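Local coordinates for protein acetyltransferase, GNAT family (Listeria monocytogenes str. 4b, PDB 2OH1) that probably transfers an acyl group, most likely acetyl from acetyl-CoA, to an acceptor that has not been identified, as a member of the GNAT acetyltransferase family, at residues W37-S41 / G42-W46; S163-N167 / G168-Y172. All coordinates share one frame; numbering follows the deposited sequence. Where two conformers were deposited one is given.

Contact 1: W37-S41 / G42-W46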
ATOM      1  N   TRP A  37       6.900  12.043 -10.474  1.00 20.70           N
ATOM      2  CA  TRP A  37       7.653  12.548  -9.326  1.00 20.66           C
ATOM      3  C   TRP A  37       8.795  11.602  -8.958  1.00 25.33           C
ATOM      4  O   TRP A  37       9.918  12.039  -8.669  1.00 23.02           O
ATOM      5  CB  TRP A  37       6.741  12.778  -8.143  1.00 22.70           C
ATOM      6  CG  TRP A  37       7.394  13.462  -7.003  1.00 19.25           C
ATOM      7  CD1 TRP A  37       7.426  14.820  -6.727  1.00 23.40           C
ATOM      8  CD2 TRP A  37       8.070  12.819  -5.919  1.00 16.05           C
ATOM      9  NE1 TRP A  37       8.098  15.039  -5.543  1.00 21.00           N
ATOM     10  CE2 TRP A  37       8.508  13.837  -5.037  1.00 15.95           C
ATOM     11  CE3 TRP A  37       8.364  11.497  -5.627  1.00 22.58           C
ATOM     12  CZ2 TRP A  37       9.211  13.555  -3.906  1.00 17.37           C
ATOM     13  CZ3 TRP A  37       9.080  11.223  -4.490  1.00 20.82           C
ATOM     14  CH2 TRP A  37       9.472  12.249  -3.635  1.00 19.03           C
ATOM     15  N   LEU A  38       8.522  10.293  -8.962  1.00 22.04           N
ATOM     16  CA  LEU A  38       9.577   9.282  -8.708  1.00 22.33           C
ATOM     17  C   LEU A  38      10.721   9.384  -9.700  1.00 20.18           C
ATOM     18  O   LEU A  38      11.900   9.301  -9.304  1.00 25.80           O
ATOM     19  CB  LEU A  38       9.031   7.831  -8.691  1.00 22.01           C
ATOM     20  CG  LEU A  38       8.212   7.461  -7.474  1.00 25.20           C
ATOM     21  CD1 LEU A  38       7.452   6.135  -7.731  1.00 25.21           C
ATOM     22  CD2 LEU A  38       9.088   7.347  -6.252  1.00 27.12           C
ATOM     23  N   LYS A  39      10.423   9.553 -10.982  1.00 20.02           N
ATOM     24  CA  LYS A  39      11.451   9.737 -11.958  1.00 21.07           C
ATOM     25  C   LYS A  39      12.278  10.998 -11.691  1.00 24.02           C
ATOM     26  O   LYS A  39      13.532  10.949 -11.712  1.00 23.91           O
ATOM     27  CB  LYS A  39      10.896   9.817 -13.374  1.00 24.73           C
ATOM     28  CG  LYS A  39      11.946  10.048 -14.474  1.00 28.25           C
ATOM     29  CD  LYS A  39      12.948   8.900 -14.563  1.00 38.72           C
ATOM     30  CE  LYS A  39      14.120   9.263 -15.483  1.00 37.68           C
ATOM     31  NZ  LYS A  39      14.795  10.526 -15.088  1.00 45.13           N
ATOM     32  N   GLU A  40      11.591  12.122 -11.492  1.00 23.16           N
ATOM     33  CA  GLU A  40      12.240  13.437 -11.354  1.00 27.36           C
ATOM     34  C   GLU A  40      13.020  13.536 -10.098  1.00 27.67           C
ATOM     35  O   GLU A  40      13.988  14.311 -10.023  1.00 29.09           O
ATOM     36  CB  GLU A  40      11.220  14.555 -11.367  1.00 27.10           C
ATOM     37  CG  GLU A  40      10.682  14.853 -12.742  1.00 40.53           C
ATOM     38  CD  GLU A  40      11.792  15.139 -13.735  1.00 59.47           C
ATOM     39  OE1 GLU A  40      12.382  16.255 -13.662  1.00 67.14           O
ATOM     40  OE2 GLU A  40      12.082  14.234 -14.567  1.00 66.55           O
ATOM     41  N   SER A  41      12.660  12.739  -9.118  1.00 26.25           N
ATOM     42  CA  SER A  41      13.316  12.791  -7.845  1.00 29.99           C
ATOM     43  C   SER A  41      14.660  12.087  -7.910  1.00 35.99           C
ATOM     44  O   SER A  41      15.454  12.215  -6.995  1.00 38.15           O
ATOM     45  CB  SER A  41      12.434  12.221  -6.735  1.00 31.59           C
ATOM     46  OG  SER A  41      12.307  10.833  -6.860  1.00 35.33           O
ATOM     47  N   GLY A  42      14.900  11.349  -8.995  1.00 41.78           N
ATOM     48  CA  GLY A  42      16.183  10.680  -9.258  1.00 44.76           C
ATOM     49  C   GLY A  42      16.334   9.410  -8.463  1.00 46.66           C
ATOM     50  O   GLY A  42      17.375   8.739  -8.486  1.00 45.06           O
ATOM     51  N   SER A  43      15.270   9.071  -7.761  1.00 51.35           N
ATOM     52  CA  SER A  43      15.272   7.949  -6.862  1.00 57.44           C
ATOM     53  C   SER A  43      14.543   6.840  -7.625  1.00 57.68           C
ATOM     54  O   SER A  43      13.361   6.529  -7.324  1.00 56.40           O
ATOM     55  CB  SER A  43      14.571   8.358  -5.557  1.00 59.52           C
ATOM     56  OG  SER A  43      15.164   9.560  -5.042  1.00 67.84           O
ATOM     57  N   THR A  44      15.251   6.312  -8.650  1.00 55.11           N
ATOM     58  CA  THR A  44      14.680   5.309  -9.592  1.00 49.64           C
ATOM     59  C   THR A  44      15.169   3.941  -9.198  1.00 37.93           C
ATOM     60  O   THR A  44      16.324   3.610  -9.333  1.00 38.40           O
ATOM     61  CB  THR A  44      14.968   5.608 -11.103  1.00 52.42           C
ATOM     62  OG1 THR A  44      13.855   6.319 -11.656  1.00 60.31           O
ATOM     63  CG2 THR A  44      15.181   4.309 -11.949  1.00 55.97           C
ATOM     64  N   GLN A  45      14.236   3.160  -8.706  1.00 27.35           N
ATOM     65  CA  GLN A  45      14.489   1.824  -8.248  1.00 26.41           C
ATOM     66  C   GLN A  45      13.972   0.849  -9.307  1.00 22.96           C
ATOM     67  O   GLN A  45      12.894   1.065  -9.862  1.00 19.96           O
ATOM     68  CB  GLN A  45      13.700   1.620  -6.992  1.00 28.41           C
ATOM     69  CG  GLN A  45      14.004   2.722  -5.997  1.00 37.13           C
ATOM     70  CD  GLN A  45      13.458   2.379  -4.662  1.00 42.94           C
ATOM     71  OE1 GLN A  45      14.203   1.985  -3.779  1.00 46.69           O
ATOM     72  NE2 GLN A  45      12.136   2.473  -4.515  1.00 45.23           N
ATOM     73  N   TRP A  46      14.704  -0.224  -9.553  1.00 20.17           N
ATOM     74  CA  TRP A  46      14.267  -1.189 -10.573  1.00 18.49           C
ATOM     75  C   TRP A  46      12.916  -1.817 -10.203  1.00 19.90           C
ATOM     76  O   TRP A  46      12.136  -2.198 -11.078  1.00 16.86           O
ATOM     77  CB  TRP A  46      15.312  -2.247 -10.918  1.00 16.78           C
ATOM     78  CG  TRP A  46      15.401  -3.376  -9.953  1.00 15.16           C
ATOM     79  CD1 TRP A  46      16.180  -3.450  -8.831  1.00 19.77           C
ATOM     80  CD2 TRP A  46      14.660  -4.597 -10.002  1.00 17.22           C
ATOM     81  NE1 TRP A  46      15.944  -4.639  -8.182  1.00 21.44           N
ATOM     82  CE2 TRP A  46      15.029  -5.366  -8.900  1.00 20.97           C
ATOM     83  CE3 TRP A  46      13.726  -5.126 -10.910  1.00 19.46           C
ATOM     84  CZ2 TRP A  46      14.505  -6.643  -8.666  1.00 18.95           C
ATOM     85  CZ3 TRP A  46      13.216  -6.370 -10.664  1.00 19.24           C
ATOM     86  CH2 TRP A  46      13.598  -7.118  -9.588  1.00 18.82           C
TER

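Contact 2: S163-N167 / G168-Y172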
ATOM      1  N   SER A 163      10.534 -11.750   6.733  1.00 15.30           N
ATOM      2  CA  SER A 163      10.123 -13.128   6.434  1.00 17.82           C
ATOM      3  C   SER A 163      10.887 -13.806   5.322  1.00 23.02           C
ATOM      4  O   SER A 163      10.568 -14.943   4.975  1.00 27.89           O
ATOM      5  CB  SER A 163       8.627 -13.135   6.097  1.00 18.87           C
ATOM      6  OG  SER A 163       7.908 -12.667   7.223  1.00 20.03           O
ATOM      7  N   GLY A 164      11.914 -13.183   4.784  1.00 19.56           N
ATOM      8  CA  GLY A 164      12.796 -13.829   3.810  1.00 23.15           C
ATOM      9  C   GLY A 164      13.087 -12.934   2.635  1.00 19.08           C
ATOM     10  O   GLY A 164      12.788 -11.737   2.660  1.00 16.17           O
ATOM     11  N   LYS A 165      13.666 -13.526   1.582  1.00 18.52           N
ATOM     12  CA  LYS A 165      14.131 -12.731   0.448  1.00 19.22           C
ATOM     13  C   LYS A 165      13.987 -13.537  -0.837  1.00 18.46           C
ATOM     14  O   LYS A 165      14.156 -14.770  -0.800  1.00 20.35           O
ATOM     15  CB  LYS A 165      15.574 -12.264   0.652  1.00 22.00           C
ATOM     16  CG  LYS A 165      16.590 -13.294   0.395  1.00 29.01           C
ATOM     17  CD  LYS A 165      18.023 -12.807   0.705  1.00 33.83           C
ATOM     18  CE  LYS A 165      18.476 -11.701  -0.217  1.00 36.52           C
ATOM     19  NZ  LYS A 165      19.986 -11.698  -0.270  1.00 47.10           N
ATOM     20  N   LYS A 166      13.626 -12.857  -1.919  1.00 17.91           N
ATOM     21  CA  LYS A 166      13.537 -13.514  -3.224  1.00 18.01           C
ATOM     22  C   LYS A 166      13.538 -12.467  -4.298  1.00 15.41           C
ATOM     23  O   LYS A 166      12.933 -11.383  -4.152  1.00 15.55           O
ATOM     24  CB  LYS A 166      12.299 -14.382  -3.331  1.00 15.80           C
ATOM     25  CG  LYS A 166      12.190 -15.131  -4.671  1.00 20.52           C
ATOM     26  CD  LYS A 166      11.133 -16.188  -4.660  1.00 19.91           C
ATOM     27  CE  LYS A 166      10.947 -16.838  -6.033  1.00 22.50           C
ATOM     28  NZ  LYS A 166       9.892 -17.894  -6.008  1.00 22.13           N
ATOM     29  N   ASN A 167      14.300 -12.770  -5.374  1.00 16.36           N
ATOM     30  CA  ASN A 167      14.278 -11.935  -6.585  1.00 18.66           C
ATOM     31  C   ASN A 167      14.673 -10.488  -6.346  1.00 18.27           C
ATOM     32  O   ASN A 167      14.210  -9.580  -7.064  1.00 20.36           O
ATOM     33  CB  ASN A 167      12.930 -12.048  -7.294  1.00 20.18           C
ATOM     34  CG  ASN A 167      12.759 -13.392  -8.025  1.00 19.97           C
ATOM     35  OD1 ASN A 167      13.738 -14.041  -8.331  1.00 26.26           O
ATOM     36  ND2 ASN A 167      11.546 -13.776  -8.303  1.00 20.61           N
ATOM     37  N   GLY A 168      15.524 -10.277  -5.334  1.00 17.33           N
ATOM     38  CA  GLY A 168      15.983  -8.946  -4.997  1.00 20.40           C
ATOM     39  C   GLY A 168      15.095  -8.177  -4.074  1.00 17.35           C
ATOM     40  O   GLY A 168      15.284  -6.949  -3.923  1.00 16.84           O
ATOM     41  N   PHE A 169      14.068  -8.847  -3.507  1.00 16.36           N
ATOM     42  CA  PHE A 169      13.134  -8.235  -2.566  1.00 16.41           C
ATOM     43  C   PHE A 169      13.245  -8.849  -1.183  1.00 18.93           C
ATOM     44  O   PHE A 169      13.465 -10.030  -1.063  1.00 18.70           O
ATOM     45  CB  PHE A 169      11.666  -8.357  -3.047  1.00 15.86           C
ATOM     46  CG  PHE A 169      11.351  -7.560  -4.295  1.00 14.93           C
ATOM     47  CD1 PHE A 169      11.720  -8.060  -5.537  1.00 19.81           C
ATOM     48  CD2 PHE A 169      10.770  -6.342  -4.225  1.00 20.77           C
ATOM     49  CE1 PHE A 169      11.477  -7.361  -6.666  1.00 19.23           C
ATOM     50  CE2 PHE A 169      10.512  -5.620  -5.368  1.00 21.33           C
ATOM     51  CZ  PHE A 169      10.869  -6.145  -6.595  1.00 20.52           C
ATOM     52  N   TYR A 170      13.023  -8.052  -0.145  1.00 16.50           N
ATOM     53  CA  TYR A 170      12.772  -8.594   1.198  1.00 16.40           C
ATOM     54  C   TYR A 170      11.242  -8.701   1.395  1.00 16.35           C
ATOM     55  O   TYR A 170      10.471  -7.862   0.943  1.00 17.32           O
ATOM     56  CB  TYR A 170      13.372  -7.699   2.262  1.00 15.26           C
ATOM     57  CG  TYR A 170      14.867  -7.613   2.246  1.00 15.30           C
ATOM     58  CD1 TYR A 170      15.658  -8.752   2.119  1.00 15.93           C
ATOM     59  CD2 TYR A 170      15.492  -6.406   2.452  1.00 18.96           C
ATOM     60  CE1 TYR A 170      17.042  -8.660   2.173  1.00 17.31           C
ATOM     61  CE2 TYR A 170      16.840  -6.287   2.510  1.00 18.99           C
ATOM     62  CZ  TYR A 170      17.642  -7.410   2.371  1.00 16.75           C
ATOM     63  OH  TYR A 170      19.020  -7.283   2.432  1.00 21.02           O
ATOM     64  N   LEU A 171      10.829  -9.749   2.080  0.50 14.16           N
ATOM     65  CA  LEU A 171       9.432 -10.030   2.331  0.50 14.61           C
ATOM     66  C   LEU A 171       9.116  -9.756   3.805  0.50 14.02           C
ATOM     67  O   LEU A 171       9.836 -10.211   4.687  0.50 10.98           O
ATOM     68  CB  LEU A 171       9.131 -11.504   2.016  0.50 13.77           C
ATOM     69  CG  LEU A 171       8.982 -11.921   0.548  0.50 16.22           C
ATOM     70  CD1 LEU A 171      10.238 -11.665  -0.317  0.50 14.92           C
ATOM     71  CD2 LEU A 171       8.578 -13.370   0.515  0.50 15.14           C
ATOM     72  N   TYR A 172       7.985  -9.082   4.046  1.00 15.08           N
ATOM     73  CA  TYR A 172       7.556  -8.673   5.388  1.00 15.09           C
ATOM     74  C   TYR A 172       6.121  -9.074   5.591  1.00 14.36           C
ATOM     75  O   TYR A 172       5.286  -8.962   4.710  1.00 15.51           O
ATOM     76  CB  TYR A 172       7.654  -7.167   5.556  1.00 17.57           C
ATOM     77  CG  TYR A 172       9.084  -6.650   5.521  1.00 15.29           C
ATOM     78  CD1 TYR A 172       9.842  -6.584   6.666  1.00 15.42           C
ATOM     79  CD2 TYR A 172       9.647  -6.160   4.338  1.00 13.58           C
ATOM     80  CE1 TYR A 172      11.152  -6.125   6.638  1.00 16.26           C
ATOM     81  CE2 TYR A 172      10.942  -5.712   4.309  1.00 16.90           C
ATOM     82  CZ  TYR A 172      11.688  -5.685   5.454  1.00 18.41           C
ATOM     83  OH  TYR A 172      12.968  -5.184   5.437  1.00 17.84           O
TER

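Contact 1: W37-S41 / G42-W46
S41 and S43 face each other across the turn that ends helix 24-40, with G42 as the hinge. S41 OG sits at chi1 71°, between its own backbone N and carbonyl carbon, which folds it back over the last helical turn. There S41 OG donates to L38 O at 2.9 Å, arriving 39° above the carbonyl plane rather than on a lone pair. S41 OG also lies 3.6 Å from S43 CB, a contact that two short side chains can make. S43 OG, anti to its own carbonyl carbon, turns back toward the helix and gives a weak hydrogen bond to S41 O at 3.3 Å. Between them G42 N donates to K39 O at 3.1 Å, a bond spanning three residues, as in a final tight turn. Glycine suits this hinge because phi is positive (79°), a conformation glycine adopts readily. Farther along, T44 crosses K39 at a slant, with T44 OG1 4.0 Å from K39 CD; the lysine's long aliphatic part supplies that contact. S41 CB also rests 4.1 Å above one face of the W37 ring, toward its rim. Q45 then takes the N-cap position of helix 46-51. The arrangement is a helix C-terminus followed by a glycine of positive phi, leading through a short surface connection into the next helix of the GNAT fold.

Contact 2: S163-N167 / G168-Y172
F169 and K166 close the hairpin through two backbone bonds. F169 N donates to K166 O at 2.9 Å, and K166 N returns a bond to F169 O at 3.0 Å. The F169 ring, with chi1 -67° placing CG anti to its own carbonyl carbon, presents its edge to K166 O, while N167 O comes within 3.3 Å of F169 CD1. This flat, apolar side chain suits a buried place: W90 meets it edge-to-face, and W46 and H51 also pack against it. On the same face L171 reaches back across the strand pair, bringing L171 CD1 to 3.9 Å from K166 N, and the L171 side chain touches L94 and W95 of helix 89-95. K166 runs out fully extended on this face, long enough for its amino group to form a salt bridge with E96 and a hydrogen bond to D93 O.

Strands 161-166 and 169-175 form an antiparallel beta hairpin at one margin of the GNAT sheet, joined by a type I' turn from K166 to F169. N167 and G168 both adopt positive phi there, a geometry that asparagine tolerates and glycine accepts easily.

The opposite face is looser. K165 and Y170, a non-hydrogen-bonded pair, lie side by side and point the same way; K165 CB meets the ring edge at Y170 CD1, 3.8 Å away. Beyond this aliphatic contact K165 bends at chi3 (-66°), and its amino end makes a long, weak ion pair with E146. The tyrosine is better covered, by F162 edge-to-face and by N152. N167, at the turn, is also exposed, though its side chain touches D93.

How the contacts relate
Contact 1 comes early in the chain, at the exit of helix 24-40, and contact 2 near the C-terminus, in the hairpin of strands 161-166 and 169-175. Although their centres are 21 Å apart, their ends touch: W46 CZ2 lies 3.4 Å from N167 O, and the W46 and F169 rings meet with planes inclined at about 65°. Strand 139-145 provides a second connection, since Q45 and W46 touch I145 while strand 169-175 pairs with that strand in the sheet. The connection between two N-terminal helices is thus packed against the turn end of the C-terminal hairpin and the adjoining strand 139-145, joining parts of the fold that are distant in sequence.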